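Local atomic coordinates of envelope glycoprotein (PDB entry 5XEA), a protein that probably attaches the virus to a host-cell receptor and later induces fusion of the virion with the host membrane. Residues 204-209 with 222-227; 48-53 with 122-127; 75-80 with 188-193. One frame throughout, in Å; residues are numbered along the deposited sequence.

From the N terminus, strand 40-56 supplies the first segment of contact 2, and residues 75-80, the start of helix 77-86 and the two residues before it, open contact 3 before residues 122-127 close contact 2. Contact 3 closes only at residues 188-193, so these two loops, of 68 and 107 intervening residues, cross. Contact 2 joins a loop, and contact 3 a helix, to one antiparallel sheet, in which strands 40-56 and 187-192 are neighbours; the contacts' centres lie about 26 Å apart. Contact 1 follows in series, a hairpin closed over 12 residues in a second antiparallel sheet, its centre about 41 Å from that of contact 3 and 61 Å from that of contact 2.

Contact 1 (204-209 with 222-227); sequences ISCFVD and AFCQDG
Cys206 and Cys224 face each other across a disulfide-bridged beta hairpin, made by strands 197-209 and 221-226 of an antiparallel sheet. They form a non-hydrogen-bonded pair, Cys206 CA 4.0 Å from Cys224 CA. Each sulfur stands anti to its own carbonyl carbon (chi1 -57° and -49°), which brings the two together on one face of the sheet. On that face Val208 CG2 meets Ala222 CB at 3.8 Å, while at the other end Ile204 CG2 packs on Cys224 CB at the same distance. The opposite face carries Phe207 and Phe223, a hydrogen-bonded pair whose rings diverge: that of Phe207 leads away from strand 221-226, meeting Trp404 edge-to-face and Phe294 of a second subunit, whereas Phe223 packs on Glu297 of that subunit and Ala408 of the third. The Phe223 ring turns an edge to Phe207 O. Between these two residues the backbone bonds run both ways, Phe207 N to Phe223 O at 2.8 Å and Phe223 N to Phe207 O at 3.0 Å. The hairpin thus has its covalent link on one face and subunit packing on the other. The disulfide spans 2.0 Å from Cys206 SG to Cys224 SG, with a chi3 of 101°.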
loop_
_atom_site.group_PDB
_atom_site.type_symbol
_atom_site.label_atom_id
_atom_site.label_comp_id
_atom_site.label_asym_id
_atom_site.label_seq_id
_atom_site.Cartn_x
_atom_site.Cartn_y
_atom_site.Cartn_z
ATOM N N ILE B 204 10.240 -6.623 -25.738
ATOM C CA ILE B 204 9.866 -5.905 -24.527
ATOM C C ILE B 204 10.642 -4.600 -24.464
ATOM O O ILE B 204 11.875 -4.598 -24.553
ATOM C CB ILE B 204 10.117 -6.768 -23.279
ATOM C CG1 ILE B 204 9.015 -7.807 -23.178
ATOM C CG2 ILE B 204 10.164 -5.922 -22.029
ATOM C CD1 ILE B 204 9.461 -9.052 -22.517
ATOM N N SER B 205 9.918 -3.493 -24.320
ATOM C CA SER B 205 10.555 -2.201 -24.146
ATOM C C SER B 205 11.113 -2.081 -22.733
ATOM O O SER B 205 10.402 -2.314 -21.745
ATOM C CB SER B 205 9.568 -1.073 -24.435
ATOM O OG SER B 205 8.409 -1.179 -23.624
ATOM N N CYS B 206 12.396 -1.757 -22.648
ATOM C CA CYS B 206 13.095 -1.511 -21.398
ATOM C C CYS B 206 13.913 -0.237 -21.538
ATOM O O CYS B 206 14.408 0.080 -22.625
ATOM C CB CYS B 206 14.043 -2.661 -21.027
ATOM S SG CYS B 206 13.283 -4.285 -20.898
ATOM N N PHE B 207 14.056 0.489 -20.435
ATOM C CA PHE B 207 15.030 1.565 -20.338
ATOM C C PHE B 207 16.221 1.041 -19.553
ATOM O O PHE B 207 16.059 0.536 -18.435
ATOM C CB PHE B 207 14.419 2.802 -19.688
ATOM C CG PHE B 207 13.445 3.510 -20.584
ATOM C CD1 PHE B 207 13.898 4.278 -21.669
ATOM C CD2 PHE B 207 12.090 3.384 -20.381
ATOM C CE1 PHE B 207 13.006 4.915 -22.507
ATOM C CE2 PHE B 207 11.190 4.019 -21.214
ATOM C CZ PHE B 207 11.656 4.794 -22.294
ATOM N N VAL B 208 17.403 1.098 -20.157
ATOM C CA VAL B 208 18.606 0.547 -19.552
ATOM C C VAL B 208 19.520 1.698 -19.180
ATOM O O VAL B 208 19.861 2.534 -20.024
ATOM C CB VAL B 208 19.314 -0.461 -20.463
ATOM C CG1 VAL B 208 20.632 -0.860 -19.839
ATOM C CG2 VAL B 208 18.439 -1.688 -20.644
ATOM N N ASP B 209 19.911 1.732 -17.915
ATOM C CA ASP B 209 20.646 2.850 -17.329
ATOM C C ASP B 209 21.991 2.311 -16.875
ATOM O O ASP B 209 22.085 1.708 -15.793
ATOM C CB ASP B 209 19.856 3.451 -16.165
ATOM C CG ASP B 209 20.290 4.875 -15.816
ATOM O OD1 ASP B 209 21.441 5.233 -16.146
ATOM O OD2 ASP B 209 19.473 5.629 -15.207
ATOM N N ALA B 222 17.940 -2.113 -15.460
ATOM C CA ALA B 222 17.004 -2.168 -16.574
ATOM C C ALA B 222 15.583 -2.213 -16.039
ATOM O O ALA B 222 15.249 -3.075 -15.215
ATOM C CB ALA B 222 17.278 -3.376 -17.479
ATOM N N PHE B 223 14.754 -1.288 -16.514
ATOM C CA PHE B 223 13.366 -1.160 -16.094
ATOM C C PHE B 223 12.489 -1.391 -17.310
ATOM O O PHE B 223 12.616 -0.677 -18.312
ATOM C CB PHE B 223 13.093 0.224 -15.501
ATOM C CG PHE B 223 14.089 0.642 -14.457
ATOM C CD1 PHE B 223 15.291 1.225 -14.826
ATOM C CD2 PHE B 223 13.825 0.446 -13.106
ATOM C CE1 PHE B 223 16.208 1.616 -13.870
ATOM C CE2 PHE B 223 14.738 0.836 -12.139
ATOM C CZ PHE B 223 15.933 1.422 -12.523
ATOM N N CYS B 224 11.598 -2.365 -17.227
ATOM C CA CYS B 224 10.820 -2.751 -18.391
ATOM C C CYS B 224 9.335 -2.602 -18.128
ATOM O O CYS B 224 8.868 -2.622 -16.981
ATOM C CB CYS B 224 11.115 -4.192 -18.807
ATOM S SG CYS B 224 12.865 -4.536 -18.912
ATOM N N GLN B 225 8.599 -2.477 -19.222
ATOM C CA GLN B 225 7.150 -2.519 -19.216
ATOM C C GLN B 225 6.710 -3.645 -20.136
ATOM O O GLN B 225 7.301 -3.853 -21.194
ATOM C CB GLN B 225 6.539 -1.190 -19.680
ATOM C CG GLN B 225 5.080 -1.296 -20.092
ATOM C CD GLN B 225 4.453 0.045 -20.470
ATOM O OE1 GLN B 225 5.149 1.032 -20.724
ATOM N NE2 GLN B 225 3.125 0.078 -20.515
ATOM N N ASP B 226 5.697 -4.392 -19.719
ATOM C CA ASP B 226 5.050 -5.364 -20.597
ATOM C C ASP B 226 3.554 -5.286 -20.296
ATOM O O ASP B 226 3.068 -5.920 -19.345
ATOM C CB ASP B 226 5.612 -6.765 -20.384
ATOM C CG ASP B 226 4.981 -7.784 -21.302
ATOM O OD1 ASP B 226 4.419 -7.365 -22.329
ATOM O OD2 ASP B 226 5.050 -8.996 -21.006
ATOM N N GLY B 227 2.842 -4.480 -21.087
ATOM C CA GLY B 227 1.431 -4.237 -20.833
ATOM C C GLY B 227 1.280 -3.352 -19.594
ATOM O O GLY B 227 1.798 -2.222 -19.524
#

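Contact 2 (48-53 with 122-127)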
loop_
_atom_site.group_PDB
_atom_site.type_symbol
_atom_site.label_atom_id
_atom_site.label_comp_id
_atom_site.label_asym_id
_atom_site.label_seq_id
_atom_site.Cartn_x
_atom_site.Cartn_y
_atom_site.Cartn_z
ATOM N N THR B 48 -14.291 -32.418 12.080
ATOM C CA THR B 48 -13.844 -32.791 13.417
ATOM C C THR B 48 -15.030 -33.354 14.184
ATOM O O THR B 48 -16.181 -32.949 13.971
ATOM C CB THR B 48 -13.224 -31.560 14.130
ATOM O OG1 THR B 48 -11.986 -31.218 13.492
ATOM C CG2 THR B 48 -12.975 -31.805 15.590
ATOM N N ALA B 49 -14.746 -34.299 15.080
ATOM C CA ALA B 49 -15.746 -34.829 15.996
ATOM C C ALA B 49 -15.420 -34.401 17.424
ATOM O O ALA B 49 -14.248 -34.338 17.806
ATOM C CB ALA B 49 -15.817 -36.363 15.906
ATOM N N TRP B 50 -16.450 -34.055 18.187
ATOM C CA TRP B 50 -16.379 -33.988 19.649
ATOM C C TRP B 50 -16.891 -35.311 20.192
ATOM O O TRP B 50 -18.031 -35.689 19.912
ATOM C CB TRP B 50 -17.214 -32.838 20.222
ATOM C CG TRP B 50 -17.302 -32.800 21.731
ATOM C CD1 TRP B 50 -18.387 -33.135 22.498
ATOM C CD2 TRP B 50 -16.266 -32.419 22.654
ATOM N NE1 TRP B 50 -18.089 -32.981 23.835
ATOM C CE2 TRP B 50 -16.797 -32.543 23.956
ATOM C CE3 TRP B 50 -14.945 -31.981 22.503
ATOM C CZ2 TRP B 50 -16.055 -32.236 25.108
ATOM C CZ3 TRP B 50 -14.200 -31.687 23.649
ATOM C CH2 TRP B 50 -14.765 -31.817 24.940
ATOM N N VAL B 51 -16.049 -36.014 20.946
ATOM C CA VAL B 51 -16.408 -37.304 21.532
ATOM C C VAL B 51 -16.178 -37.231 23.040
ATOM O O VAL B 51 -15.036 -37.052 23.486
ATOM C CB VAL B 51 -15.604 -38.462 20.911
ATOM C CG1 VAL B 51 -16.025 -39.799 21.517
ATOM C CG2 VAL B 51 -15.789 -38.484 19.383
ATOM N N ALA B 52 -17.253 -37.354 23.819
ATOM C CA ALA B 52 -17.187 -37.378 25.283
ATOM C C ALA B 52 -17.753 -38.702 25.793
ATOM O O ALA B 52 -18.967 -38.932 25.742
ATOM C CB ALA B 52 -17.940 -36.196 25.901
ATOM N N TYR B 53 -16.878 -39.551 26.307
ATOM C CA TYR B 53 -17.245 -40.836 26.895
ATOM C C TYR B 53 -17.025 -40.746 28.404
ATOM O O TYR B 53 -15.888 -40.624 28.866
ATOM C CB TYR B 53 -16.404 -41.943 26.273
ATOM C CG TYR B 53 -16.722 -43.344 26.754
ATOM C CD1 TYR B 53 -17.924 -43.957 26.420
ATOM C CD2 TYR B 53 -15.806 -44.066 27.521
ATOM C CE1 TYR B 53 -18.213 -45.258 26.844
ATOM C CE2 TYR B 53 -16.090 -45.369 27.952
ATOM C CZ TYR B 53 -17.290 -45.957 27.601
ATOM O OH TYR B 53 -17.580 -47.240 28.013
ATOM N N LEU B 122 -20.661 -28.252 15.556
ATOM C CA LEU B 122 -20.863 -29.205 16.636
ATOM C C LEU B 122 -21.340 -28.474 17.882
ATOM O O LEU B 122 -21.210 -27.262 17.996
ATOM C CB LEU B 122 -19.577 -29.987 16.929
ATOM C CG LEU B 122 -18.285 -29.300 17.386
ATOM C CD1 LEU B 122 -18.266 -28.907 18.857
ATOM C CD2 LEU B 122 -17.112 -30.241 17.075
ATOM N N VAL B 123 -21.930 -29.231 18.801
ATOM C CA VAL B 123 -22.293 -28.770 20.135
ATOM C C VAL B 123 -21.352 -29.469 21.099
ATOM O O VAL B 123 -21.121 -30.674 20.972
ATOM C CB VAL B 123 -23.758 -29.103 20.479
ATOM C CG1 VAL B 123 -24.123 -28.561 21.863
ATOM C CG2 VAL B 123 -24.704 -28.532 19.439
ATOM N N ARG B 124 -20.779 -28.725 22.036
ATOM C CA ARG B 124 -19.864 -29.317 23.004
ATOM C C ARG B 124 -20.665 -29.761 24.222
ATOM O O ARG B 124 -21.197 -28.925 24.947
ATOM C CB ARG B 124 -18.775 -28.339 23.416
ATOM C CG ARG B 124 -17.956 -28.893 24.588
ATOM C CD ARG B 124 -16.947 -27.881 25.053
ATOM N NE ARG B 124 -16.178 -28.385 26.173
ATOM C CZ ARG B 124 -15.212 -27.700 26.767
ATOM N NH1 ARG B 124 -14.895 -26.487 26.328
ATOM N NH2 ARG B 124 -14.563 -28.225 27.793
ATOM N N ARG B 125 -20.754 -31.069 24.445
ATOM C CA ARG B 125 -21.531 -31.600 25.567
ATOM C C ARG B 125 -20.778 -32.769 26.191
ATOM O O ARG B 125 -20.251 -33.624 25.469
ATOM C CB ARG B 125 -22.927 -32.047 25.098
ATOM C CG ARG B 125 -23.874 -32.483 26.211
ATOM C CD ARG B 125 -25.316 -32.603 25.697
ATOM N NE ARG B 125 -26.217 -33.123 26.727
ATOM C CZ ARG B 125 -26.931 -32.365 27.553
ATOM N NH1 ARG B 125 -26.855 -31.040 27.475
ATOM N NH2 ARG B 125 -27.726 -32.925 28.457
ATOM N N ASP B 126 -20.705 -32.804 27.522
ATOM C CA ASP B 126 -20.089 -33.945 28.212
ATOM C C ASP B 126 -20.908 -34.360 29.437
ATOM O O ASP B 126 -20.378 -34.599 30.525
ATOM C CB ASP B 126 -18.635 -33.659 28.586
ATOM C CG ASP B 126 -18.472 -32.440 29.475
ATOM O OD1 ASP B 126 -19.484 -31.904 29.985
ATOM O OD2 ASP B 126 -17.304 -32.029 29.671
ATOM N N ALA B 127 -22.216 -34.489 29.247
ATOM C CA ALA B 127 -23.101 -34.894 30.334
ATOM C C ALA B 127 -22.747 -36.289 30.848
ATOM O O ALA B 127 -22.239 -37.144 30.109
ATOM C CB ALA B 127 -24.554 -34.853 29.868
HETATM O O HOH W 1 -21.030 -37.503 27.776
#
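Trp50 makes the one direct hydrogen bond between strand segment 48-53 and the loop 122-127, giving its indole NE1 proton to Arg125 O over 2.8 Å. With CG anti to the backbone N (chi1 174°), the indole is carried toward the loop with its NE1 edge facing Arg125 O. The acceptor lies in the indole plane, but NE1 stands well above the carbonyl plane of Arg125. A water adds a second polar link, 3.2 Å from Ala52 O and 2.7 Å from Ala127 O.

Arg124 CG sits over one indole face, toward the rim, 4.1 Å from the six-membered ring centroid of Trp50 (CH-pi), and the extended side chain crosses the ring obliquely. The guanidinium is turned 56° from the ring plane, its NH1 bound by Met437 O; buried NE has no hydrogen-bond partner.

Apolar contacts follow the strand: Leu122 CD2 reaches Trp50 CB at 4.1 Å and, farther along, Ala52 CB touches Asp126 CB at 3.8 Å.

Residues 122-127 run roughly parallel to segment 48-53 of strand 40-56, which pairs with strands 65-72 and 133-156. Arg125 forms a salt bridge with Asp97 of strand 95-99, and Tyr439 of a neighbouring subunit, just past that subunit's helix 421-437, meets Trp50 edge-to-face.

Contact 3 (75-80 with 188-193); sequences PSRDEL and SYLVKD
Ser188 opens the contact by donating its hydroxyl to Pro75 O, with OG 2.7 Å from that oxygen and in the carbonyl plane. The side chain points toward the segment 75-80, and with OG anti to its own carbonyl carbon (chi1 -61°) the hydroxyl is carried to the residue before the N-cap of helix 77-86. Thr183 OG1 also hydrogen-bonds to Ser188 OG, tying the neighbouring strand 180-184 to the same point. The Pro75 ring lies alongside, its CD 3.9 Å from Ser188 OG. On the helix side of Ser188, Leu80 CD2 packs 3.9 Å from Ser188 CB and 3.6 Å from Ser188 O.

Tyr189 points away from the helix and stacks on Trp182, although its backbone N still lies beside the methyl of Leu80. Leu190 turns back toward the helix: its CB meets Leu80 CD2 at 3.9 Å, so this one methyl touches both inward-pointing residues of the strand. Leu80 reaches them with CG anti to its backbone N (chi1 -161°). Farther out, Leu190 CD1 lies over one face of the Arg77 guanidinium, 4.2 Å from Arg77 NE.

The helix start is secured separately by a capping box: Glu79 N donates to Ser76 OG over 3.1 Å, and Ser76 N to Glu79 OE1, while Glu79 also forms a salt bridge with Arg47 of strand 40-56. The chemistry implies a helix packed on the strand through one Leu80 methyl set between Ser188 and Leu190, with one hydroxyl-to-carbonyl bond holding the residue before the N-cap against strand 187-192.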
loop_
_atom_site.group_PDB
_atom_site.type_symbol
_atom_site.label_atom_id
_atom_site.label_comp_id
_atom_site.label_asym_id
_atom_site.label_seq_id
_atom_site.Cartn_x
_atom_site.Cartn_y
_atom_site.Cartn_z
ATOM N N PRO B 75 -10.834 -34.543 5.435
ATOM C CA PRO B 75 -11.257 -35.331 4.267
ATOM C C PRO B 75 -10.067 -35.820 3.462
ATOM O O PRO B 75 -9.031 -35.160 3.366
ATOM C CB PRO B 75 -12.120 -34.352 3.460
ATOM C CG PRO B 75 -11.654 -32.983 3.892
ATOM C CD PRO B 75 -11.206 -33.115 5.318
ATOM N N SER B 76 -10.217 -37.022 2.918
ATOM C CA SER B 76 -9.289 -37.553 1.937
ATOM C C SER B 76 -9.380 -36.740 0.646
ATOM O O SER B 76 -10.314 -35.959 0.431
ATOM C CB SER B 76 -9.610 -39.015 1.642
ATOM O OG SER B 76 -10.860 -39.071 0.974
ATOM N N ARG B 77 -8.406 -36.944 -0.235
ATOM C CA ARG B 77 -8.432 -36.230 -1.511
ATOM C C ARG B 77 -9.711 -36.530 -2.286
ATOM O O ARG B 77 -10.367 -35.617 -2.800
ATOM C CB ARG B 77 -7.196 -36.585 -2.329
ATOM C CG ARG B 77 -7.130 -35.904 -3.673
ATOM C CD ARG B 77 -5.826 -36.256 -4.339
ATOM N NE ARG B 77 -5.585 -35.494 -5.554
ATOM C CZ ARG B 77 -4.380 -35.186 -6.022
ATOM N NH1 ARG B 77 -3.295 -35.567 -5.375
ATOM N NH2 ARG B 77 -4.278 -34.478 -7.129
ATOM N N ASP B 78 -10.095 -37.808 -2.361
ATOM C CA ASP B 78 -11.333 -38.182 -3.040
ATOM C C ASP B 78 -12.551 -37.546 -2.383
ATOM O O ASP B 78 -13.459 -37.068 -3.076
ATOM C CB ASP B 78 -11.473 -39.703 -3.050
ATOM C CG ASP B 78 -10.393 -40.383 -3.868
ATOM O OD1 ASP B 78 -9.940 -39.788 -4.868
ATOM O OD2 ASP B 78 -10.010 -41.514 -3.504
ATOM N N GLU B 79 -12.601 -37.553 -1.042
ATOM C CA GLU B 79 -13.675 -36.860 -0.341
ATOM C C GLU B 79 -13.680 -35.383 -0.697
ATOM O O GLU B 79 -14.719 -34.819 -1.055
ATOM C CB GLU B 79 -13.531 -37.043 1.177
ATOM C CG GLU B 79 -13.960 -38.405 1.713
ATOM C CD GLU B 79 -13.947 -38.470 3.241
ATOM O OE1 GLU B 79 -12.853 -38.539 3.843
ATOM O OE2 GLU B 79 -15.041 -38.439 3.834
ATOM N N LEU B 80 -12.517 -34.738 -0.604
ATOM C CA LEU B 80 -12.434 -33.300 -0.862
ATOM C C LEU B 80 -12.961 -32.962 -2.250
ATOM O O LEU B 80 -13.744 -32.015 -2.418
ATOM C CB LEU B 80 -10.988 -32.827 -0.696
ATOM C CG LEU B 80 -10.806 -31.327 -0.478
ATOM C CD1 LEU B 80 -11.866 -30.814 0.467
ATOM C CD2 LEU B 80 -9.426 -31.047 0.072
ATOM N N SER B 188 -8.035 -30.465 5.104
ATOM C CA SER B 188 -7.273 -30.824 3.915
ATOM C C SER B 188 -7.444 -29.736 2.861
ATOM O O SER B 188 -8.455 -29.026 2.837
ATOM C CB SER B 188 -7.707 -32.188 3.359
ATOM O OG SER B 188 -7.476 -33.208 4.322
ATOM N N TYR B 189 -6.445 -29.618 1.990
ATOM C CA TYR B 189 -6.386 -28.576 0.976
ATOM C C TYR B 189 -6.074 -29.187 -0.380
ATOM O O TYR B 189 -5.158 -30.008 -0.509
ATOM C CB TYR B 189 -5.310 -27.536 1.288
ATOM C CG TYR B 189 -5.388 -26.946 2.670
ATOM C CD1 TYR B 189 -6.011 -25.727 2.890
ATOM C CD2 TYR B 189 -4.817 -27.600 3.747
ATOM C CE1 TYR B 189 -6.077 -25.170 4.166
ATOM C CE2 TYR B 189 -4.881 -27.052 5.039
ATOM C CZ TYR B 189 -5.510 -25.839 5.233
ATOM O OH TYR B 189 -5.564 -25.316 6.505
ATOM N N LEU B 190 -6.825 -28.766 -1.390
ATOM C CA LEU B 190 -6.564 -29.147 -2.776
ATOM C C LEU B 190 -6.429 -27.876 -3.614
ATOM O O LEU B 190 -7.362 -27.064 -3.668
ATOM C CB LEU B 190 -7.682 -30.046 -3.318
ATOM C CG LEU B 190 -7.553 -30.526 -4.773
ATOM C CD1 LEU B 190 -6.294 -31.361 -5.000
ATOM C CD2 LEU B 190 -8.795 -31.301 -5.149
ATOM N N VAL B 191 -5.268 -27.682 -4.231
ATOM C CA VAL B 191 -5.033 -26.548 -5.135
ATOM C C VAL B 191 -4.963 -27.081 -6.562
ATOM O O VAL B 191 -4.077 -27.879 -6.885
ATOM C CB VAL B 191 -3.750 -25.773 -4.788
ATOM C CG1 VAL B 191 -3.561 -24.614 -5.753
ATOM C CG2 VAL B 191 -3.794 -25.236 -3.386
ATOM N N LYS B 192 -5.879 -26.616 -7.415
ATOM C CA LYS B 192 -6.031 -27.083 -8.793
ATOM C C LYS B 192 -5.822 -25.934 -9.783
ATOM O O LYS B 192 -6.362 -24.841 -9.599
ATOM C CB LYS B 192 -7.424 -27.703 -8.979
ATOM C CG LYS B 192 -7.697 -28.300 -10.352
ATOM C CD LYS B 192 -6.732 -29.434 -10.688
ATOM C CE LYS B 192 -6.693 -29.701 -12.198
ATOM N NZ LYS B 192 -8.052 -29.937 -12.763
ATOM N N ASP B 193 -5.057 -26.188 -10.847
ATOM C CA ASP B 193 -4.842 -25.214 -11.923
ATOM C C ASP B 193 -5.693 -25.602 -13.126
ATOM O O ASP B 193 -5.437 -26.625 -13.769
ATOM C CB ASP B 193 -3.370 -25.136 -12.318
ATOM C CG ASP B 193 -2.489 -24.744 -11.165
ATOM O OD1 ASP B 193 -2.988 -24.018 -10.280
ATOM O OD2 ASP B 193 -1.312 -25.157 -11.141
#